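Local coordinates for protein cortical-lytic enzyme (Clostridium perfringens, PDB 5JIP) that probably acts as a lysozyme-type muramidase that cleaves cortical peptidoglycan during spore germination, at residues S35-L40 with W199-F204; P17-F22 with D211-P216. All blocks are in the same frame, centred on the assembly; numbering follows the deposited sequence.

Interaction 1: S35-L40 with W199-F204; sequences SDFIYL and WTMWQF
Met201 reaches across the interior of the glycoside hydrolase family 25 barrel, a TIM-barrel relative, and lays its thioether against Phe37 and Tyr39. The two segments are not neighbours in the sheet. Strands 15-19 and 217-221 separate strand 38-44 from strand 201-208, and the side chains meet inside the barrel. The nearest alpha carbons, those of Phe37 and Met201, are still 11.3 Å apart. Three long side chains close that gap.

Met201 comes in from the far side and lays CE and SD obliquely over the CE1-CZ side of the Phe37 ring. The methyl carbon CE of Met201 lies 3.8 Å from CE1 of Phe37, and CZ of the same ring is only slightly farther. The sulfur SD sits 4.6 Å from the centroid of the Phe37 ring, 30° off the ring normal, in an oblique Met-aromatic contact. Tyr39 is met differently. SD lies near the plane of its ring and at the edge, 74° off the normal, which makes a second Met-aromatic contact of another geometry. One sulfur thus serves two rings.

The Met201 chain is extended at chi2, then turns about CG-SD (chi3 28°), placing CE near both rings.

All three residues are buried. The Tyr39 hydroxyl is satisfied beyond the contact by a hydrogen bond to the carbonyl O of Phe109, which probably limits movement of the ring. Tyr39 and Met201 also share Trp176 of strand 175-178 as a neighbour. The Phe37 side chain comes within about 7 Å of that of Met230, one of the magnesium-site residues; the magnesium ion itself is about 11 Å from the Tyr39 side chain. The shortest approach between the segments is at the Tyr39 edge, where CE2 lies 3.7 Å from SD of Met201.

Interaction 2: P17-F22 with D211-P216; sequences PDLNEF and DGVGSP
Leu19 and Val213 make the direct apolar contact here, methyl against methyl. CD2 of Leu19 lies 3.9 Å from CG2 of Val213, and the side chains run alongside each other with opposite headings. Leu19 belongs to strand 15-19, and Val213 to the loop between strands 201-208 and 217-221. Leu19 holds CG anti to the carbonyl carbon (chi1 -51°). With an extended chi2, this brings CD2 to Val213 although CB does not point that way. Val213 has CG1 anti to its backbone N (chi1 180°). This leaves CG2 anti to the carbonyl carbon, and it is CG2 that meets Leu19.

A looser polar link lies farther along. A water donates to the carbonyl O of Phe22 at 3.2 Å and makes a weak bond of 3.3 Å with OG of Ser215. The same OG bonds to the backbone N of Arg24. Just past the strand, the backbone N of Phe22 donates to OD1 of Asn20 at 2.9 Å, an Asx turn. One methyl pair and a water bridge weak at its Ser215 end are the direct links, so the loop's hold probably also relies on Leu31 of helix 28-34, which packs on Val213, and on the Arg24 bond.

How the interactions relate
From the N terminus, the chain first runs through 17-22, the first half of interaction 2, and then through helix 28-34 to 35-40. Interaction 1 closes when 199-204 returns after 158 residues. Interaction 2 closes later, at 211-216, so interaction 1 is nested inside its loop. The early segments are parallel neighbours in the sheet, where the carbonyl O of Tyr39 lies 2.8 Å from the N of Leu19, a probable hydrogen bond. Gln203 NE2 and Asp18 OD1 make a further probable bond between the two interactions. Interaction 1 spans the barrel interior, while interaction 2 ties strand 15-19 and the turn after it to the loop between strands 201-208 and 217-221.

Interaction 1: S35-L40 with W199-F204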
loop_
_atom_site.group_PDB
_atom_site.type_symbol
_atom_site.label_atom_id
_atom_site.label_comp_id
_atom_site.label_asym_id
_atom_site.label_seq_id
_atom_site.Cartn_x
_atom_site.Cartn_y
_atom_site.Cartn_z
ATOM N N SER A 35 -11.949 -16.507 20.983
ATOM C CA SER A 35 -11.105 -15.331 20.834
ATOM C C SER A 35 -10.410 -15.351 19.481
ATOM O O SER A 35 -9.851 -16.379 19.084
ATOM C CB SER A 35 -10.070 -15.265 21.960
ATOM O OG SER A 35 -10.695 -15.250 23.227
ATOM N N ASP A 36 -10.434 -14.213 18.780
ATOM C CA ASP A 36 -9.698 -14.085 17.522
ATOM C C ASP A 36 -8.215 -13.864 17.746
ATOM O O ASP A 36 -7.402 -14.153 16.858
ATOM C CB ASP A 36 -10.250 -12.923 16.708
ATOM C CG ASP A 36 -11.699 -13.120 16.323
ATOM O OD1 ASP A 36 -11.991 -14.038 15.528
ATOM O OD2 ASP A 36 -12.539 -12.358 16.798
ATOM N N PHE A 37 -7.847 -13.350 18.910
ATOM C CA PHE A 37 -6.461 -13.040 19.216
ATOM C C PHE A 37 -6.345 -13.004 20.726
ATOM O O PHE A 37 -7.347 -12.856 21.434
ATOM C CB PHE A 37 -6.023 -11.683 18.616
ATOM C CG PHE A 37 -6.885 -10.518 19.062
ATOM C CD1 PHE A 37 -6.687 -9.907 20.301
ATOM C CD2 PHE A 37 -7.915 -10.058 18.266
ATOM C CE1 PHE A 37 -7.485 -8.870 20.720
ATOM C CE2 PHE A 37 -8.712 -9.011 18.676
ATOM C CZ PHE A 37 -8.496 -8.408 19.910
ATOM N N ILE A 38 -5.112 -13.144 21.215
ATOM C CA ILE A 38 -4.805 -12.948 22.631
ATOM C C ILE A 38 -3.541 -12.106 22.746
ATOM O O ILE A 38 -2.497 -12.444 22.168
ATOM C CB ILE A 38 -4.596 -14.281 23.396
ATOM C CG1 ILE A 38 -5.870 -15.113 23.387
ATOM C CG2 ILE A 38 -4.140 -14.010 24.825
ATOM C CD1 ILE A 38 -5.647 -16.518 23.884
ATOM N N TYR A 39 -3.607 -11.049 23.558
ATOM C CA TYR A 39 -2.423 -10.292 23.967
ATOM C C TYR A 39 -1.948 -10.713 25.356
ATOM O O TYR A 39 -2.757 -10.979 26.243
ATOM C CB TYR A 39 -2.696 -8.788 23.954
ATOM C CG TYR A 39 -2.237 -8.145 22.657
ATOM C CD1 TYR A 39 -0.884 -7.952 22.384
ATOM C CD2 TYR A 39 -3.151 -7.748 21.703
ATOM C CE1 TYR A 39 -0.469 -7.366 21.203
ATOM C CE2 TYR A 39 -2.742 -7.177 20.506
ATOM C CZ TYR A 39 -1.417 -6.995 20.251
ATOM O OH TYR A 39 -1.081 -6.431 19.039
ATOM N N LEU A 40 -0.620 -10.803 25.511
ATOM C CA LEU A 40 0.053 -11.183 26.750
ATOM C C LEU A 40 1.027 -10.089 27.161
ATOM O O LEU A 40 1.658 -9.454 26.316
ATOM C CB LEU A 40 0.868 -12.471 26.583
ATOM C CG LEU A 40 0.165 -13.663 25.905
ATOM C CD1 LEU A 40 1.195 -14.764 25.598
ATOM C CD2 LEU A 40 -0.973 -14.151 26.777
ATOM N N TRP A 199 -8.799 4.095 15.681
ATOM C CA TRP A 199 -8.238 3.097 16.577
ATOM C C TRP A 199 -8.129 1.760 15.865
ATOM O O TRP A 199 -8.954 1.397 15.023
ATOM C CB TRP A 199 -9.036 2.939 17.877
ATOM C CG TRP A 199 -10.513 2.648 17.826
ATOM C CD1 TRP A 199 -11.525 3.541 18.014
ATOM C CD2 TRP A 199 -11.136 1.361 17.726
ATOM N NE1 TRP A 199 -12.742 2.901 17.964
ATOM C CE2 TRP A 199 -12.529 1.561 17.790
ATOM C CE3 TRP A 199 -10.658 0.079 17.518
ATOM C CZ2 TRP A 199 -13.426 0.521 17.697
ATOM C CZ3 TRP A 199 -11.559 -0.956 17.411
ATOM C CH2 TRP A 199 -12.924 -0.733 17.490
ATOM N N THR A 200 -7.062 1.049 16.183
ATOM C CA THR A 200 -6.872 -0.304 15.712
ATOM C C THR A 200 -7.523 -1.310 16.659
ATOM O O THR A 200 -8.138 -2.284 16.199
ATOM C CB THR A 200 -5.369 -0.558 15.565
ATOM O OG1 THR A 200 -4.862 0.324 14.555
ATOM C CG2 THR A 200 -5.068 -1.980 15.225
ATOM N N MET A 201 -7.380 -1.102 17.973
ATOM C CA MET A 201 -8.091 -1.896 18.975
ATOM C C MET A 201 -8.641 -0.966 20.043
ATOM O O MET A 201 -8.132 0.134 20.263
ATOM C CB MET A 201 -7.189 -2.943 19.615
ATOM C CG MET A 201 -6.757 -4.033 18.665
ATOM S SD MET A 201 -5.731 -5.337 19.445
ATOM C CE MET A 201 -6.248 -5.347 21.130
ATOM N N TRP A 202 -9.706 -1.422 20.680
ATOM C CA TRP A 202 -10.395 -0.688 21.739
ATOM C C TRP A 202 -10.595 -1.634 22.917
ATOM O O TRP A 202 -11.309 -2.636 22.794
ATOM C CB TRP A 202 -11.730 -0.149 21.229
ATOM C CG TRP A 202 -12.677 0.388 22.269
ATOM C CD1 TRP A 202 -12.378 0.856 23.511
ATOM C CD2 TRP A 202 -14.107 0.485 22.136
ATOM N NE1 TRP A 202 -13.539 1.269 24.162
ATOM C CE2 TRP A 202 -14.608 1.027 23.335
ATOM C CE3 TRP A 202 -14.999 0.175 21.111
ATOM C CZ2 TRP A 202 -15.965 1.264 23.527
ATOM C CZ3 TRP A 202 -16.344 0.402 21.310
ATOM C CH2 TRP A 202 -16.814 0.946 22.496
ATOM N N GLN A 203 -9.916 -1.343 24.029
ATOM C CA GLN A 203 -10.115 -2.057 25.284
ATOM C C GLN A 203 -11.312 -1.418 25.973
ATOM O O GLN A 203 -11.229 -0.269 26.424
ATOM C CB GLN A 203 -8.881 -1.963 26.168
ATOM C CG GLN A 203 -8.902 -2.927 27.339
ATOM C CD GLN A 203 -7.689 -2.729 28.192
ATOM O OE1 GLN A 203 -7.564 -1.720 28.874
ATOM N NE2 GLN A 203 -6.773 -3.695 28.153
ATOM N N PHE A 204 -12.445 -2.119 25.969
ATOM C CA PHE A 204 -13.690 -1.536 26.456
ATOM C C PHE A 204 -14.028 -1.943 27.885
ATOM O O PHE A 204 -14.935 -1.356 28.480
ATOM C CB PHE A 204 -14.856 -1.883 25.507
ATOM C CG PHE A 204 -15.159 -3.356 25.412
ATOM C CD1 PHE A 204 -14.513 -4.144 24.461
ATOM C CD2 PHE A 204 -16.066 -3.949 26.268
ATOM C CE1 PHE A 204 -14.766 -5.496 24.370
ATOM C CE2 PHE A 204 -16.320 -5.314 26.188
ATOM C CZ PHE A 204 -15.660 -6.088 25.245
#

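Interaction 2: P17-F22 with D211-P216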
loop_
_atom_site.group_PDB
_atom_site.type_symbol
_atom_site.label_atom_id
_atom_site.label_comp_id
_atom_site.label_asym_id
_atom_site.label_seq_id
_atom_site.Cartn_x
_atom_site.Cartn_y
_atom_site.Cartn_z
ATOM N N PRO A 17 -9.058 -11.195 24.520
ATOM C CA PRO A 17 -8.593 -10.668 25.799
ATOM C C PRO A 17 -7.133 -10.253 25.750
ATOM O O PRO A 17 -6.374 -10.645 24.862
ATOM C CB PRO A 17 -8.779 -11.873 26.730
ATOM C CG PRO A 17 -8.410 -13.037 25.830
ATOM C CD PRO A 17 -9.018 -12.677 24.493
ATOM N N ASP A 18 -6.737 -9.462 26.746
ATOM C CA ASP A 18 -5.322 -9.395 27.077
ATOM C C ASP A 18 -5.128 -9.905 28.498
ATOM O O ASP A 18 -6.006 -9.757 29.363
ATOM C CB ASP A 18 -4.724 -7.985 26.888
ATOM C CG ASP A 18 -5.455 -6.916 27.676
ATOM O OD1 ASP A 18 -6.458 -6.385 27.155
ATOM O OD2 ASP A 18 -5.015 -6.602 28.802
ATOM N N LEU A 19 -3.978 -10.551 28.699
ATOM C CA LEU A 19 -3.693 -11.370 29.878
ATOM C C LEU A 19 -2.275 -11.103 30.367
ATOM O O LEU A 19 -1.416 -10.625 29.622
ATOM C CB LEU A 19 -3.819 -12.872 29.567
ATOM C CG LEU A 19 -5.083 -13.399 28.885
ATOM C CD1 LEU A 19 -4.876 -14.858 28.451
ATOM C CD2 LEU A 19 -6.265 -13.278 29.801
ATOM N N ASN A 20 -2.025 -11.426 31.634
ATOM C CA ASN A 20 -0.667 -11.405 32.155
ATOM C C ASN A 20 -0.574 -12.427 33.284
ATOM O O ASN A 20 -1.479 -13.238 33.478
ATOM C CB ASN A 20 -0.256 -9.992 32.584
ATOM C CG ASN A 20 -1.124 -9.424 33.702
ATOM O OD1 ASN A 20 -1.697 -10.148 34.522
ATOM N ND2 ASN A 20 -1.238 -8.112 33.715
ATOM N N GLU A 21 0.544 -12.407 34.011
ATOM C CA GLU A 21 0.763 -13.444 35.019
ATOM C C GLU A 21 -0.274 -13.436 36.137
ATOM O O GLU A 21 -0.366 -14.421 36.890
ATOM C CB GLU A 21 2.157 -13.285 35.603
ATOM C CG GLU A 21 2.351 -12.059 36.456
ATOM C CD GLU A 21 3.780 -11.944 36.922
ATOM O OE1 GLU A 21 4.058 -12.376 38.075
ATOM O OE2 GLU A 21 4.622 -11.470 36.127
ATOM N N PHE A 22 -1.060 -12.373 36.262
ATOM C CA PHE A 22 -2.076 -12.294 37.311
ATOM C C PHE A 22 -3.434 -12.759 36.827
ATOM O O PHE A 22 -4.383 -12.810 37.612
ATOM C CB PHE A 22 -2.135 -10.849 37.866
ATOM C CG PHE A 22 -0.781 -10.328 38.252
ATOM C CD1 PHE A 22 -0.063 -10.949 39.261
ATOM C CD2 PHE A 22 -0.204 -9.240 37.591
ATOM C CE1 PHE A 22 1.182 -10.505 39.597
ATOM C CE2 PHE A 22 1.041 -8.805 37.917
ATOM C CZ PHE A 22 1.741 -9.418 38.928
ATOM N N ASP A 211 -15.528 -17.057 29.020
ATOM C CA ASP A 211 -15.234 -18.469 29.274
ATOM C C ASP A 211 -13.784 -18.742 28.910
ATOM O O ASP A 211 -13.334 -18.392 27.821
ATOM C CB ASP A 211 -16.153 -19.377 28.435
ATOM C CG ASP A 211 -17.563 -19.519 29.009
ATOM O OD1 ASP A 211 -17.874 -18.901 30.049
ATOM O OD2 ASP A 211 -18.371 -20.258 28.393
ATOM N N GLY A 212 -13.051 -19.353 29.821
ATOM C CA GLY A 212 -11.655 -19.633 29.593
ATOM C C GLY A 212 -10.715 -18.754 30.371
ATOM O O GLY A 212 -9.499 -19.011 30.367
ATOM N N VAL A 213 -11.231 -17.723 31.041
ATOM C CA VAL A 213 -10.465 -16.934 31.991
ATOM C C VAL A 213 -11.277 -16.872 33.272
ATOM O O VAL A 213 -12.461 -16.517 33.238
ATOM C CB VAL A 213 -10.161 -15.519 31.474
ATOM C CG1 VAL A 213 -9.382 -14.757 32.500
ATOM C CG2 VAL A 213 -9.392 -15.595 30.169
ATOM N N GLY A 214 -10.643 -17.214 34.394
ATOM C CA GLY A 214 -11.365 -17.267 35.648
ATOM C C GLY A 214 -11.582 -15.905 36.268
ATOM O O GLY A 214 -12.614 -15.668 36.906
ATOM N N SER A 215 -10.651 -15.004 36.076
ATOM C CA SER A 215 -10.699 -13.688 36.691
ATOM C C SER A 215 -11.390 -12.684 35.767
ATOM O O SER A 215 -11.495 -12.906 34.561
ATOM C CB SER A 215 -9.278 -13.218 37.026
ATOM O OG SER A 215 -8.347 -13.552 35.998
ATOM N N PRO A 216 -11.924 -11.598 36.317
ATOM C CA PRO A 216 -12.409 -10.495 35.470
ATOM C C PRO A 216 -11.281 -10.043 34.556
ATOM O O PRO A 216 -10.162 -9.811 35.002
ATOM C CB PRO A 216 -12.791 -9.412 36.480
ATOM C CG PRO A 216 -12.992 -10.170 37.800
ATOM C CD PRO A 216 -11.976 -11.261 37.751
HETATM O O HOH W 1 -6.616 -10.784 36.508
#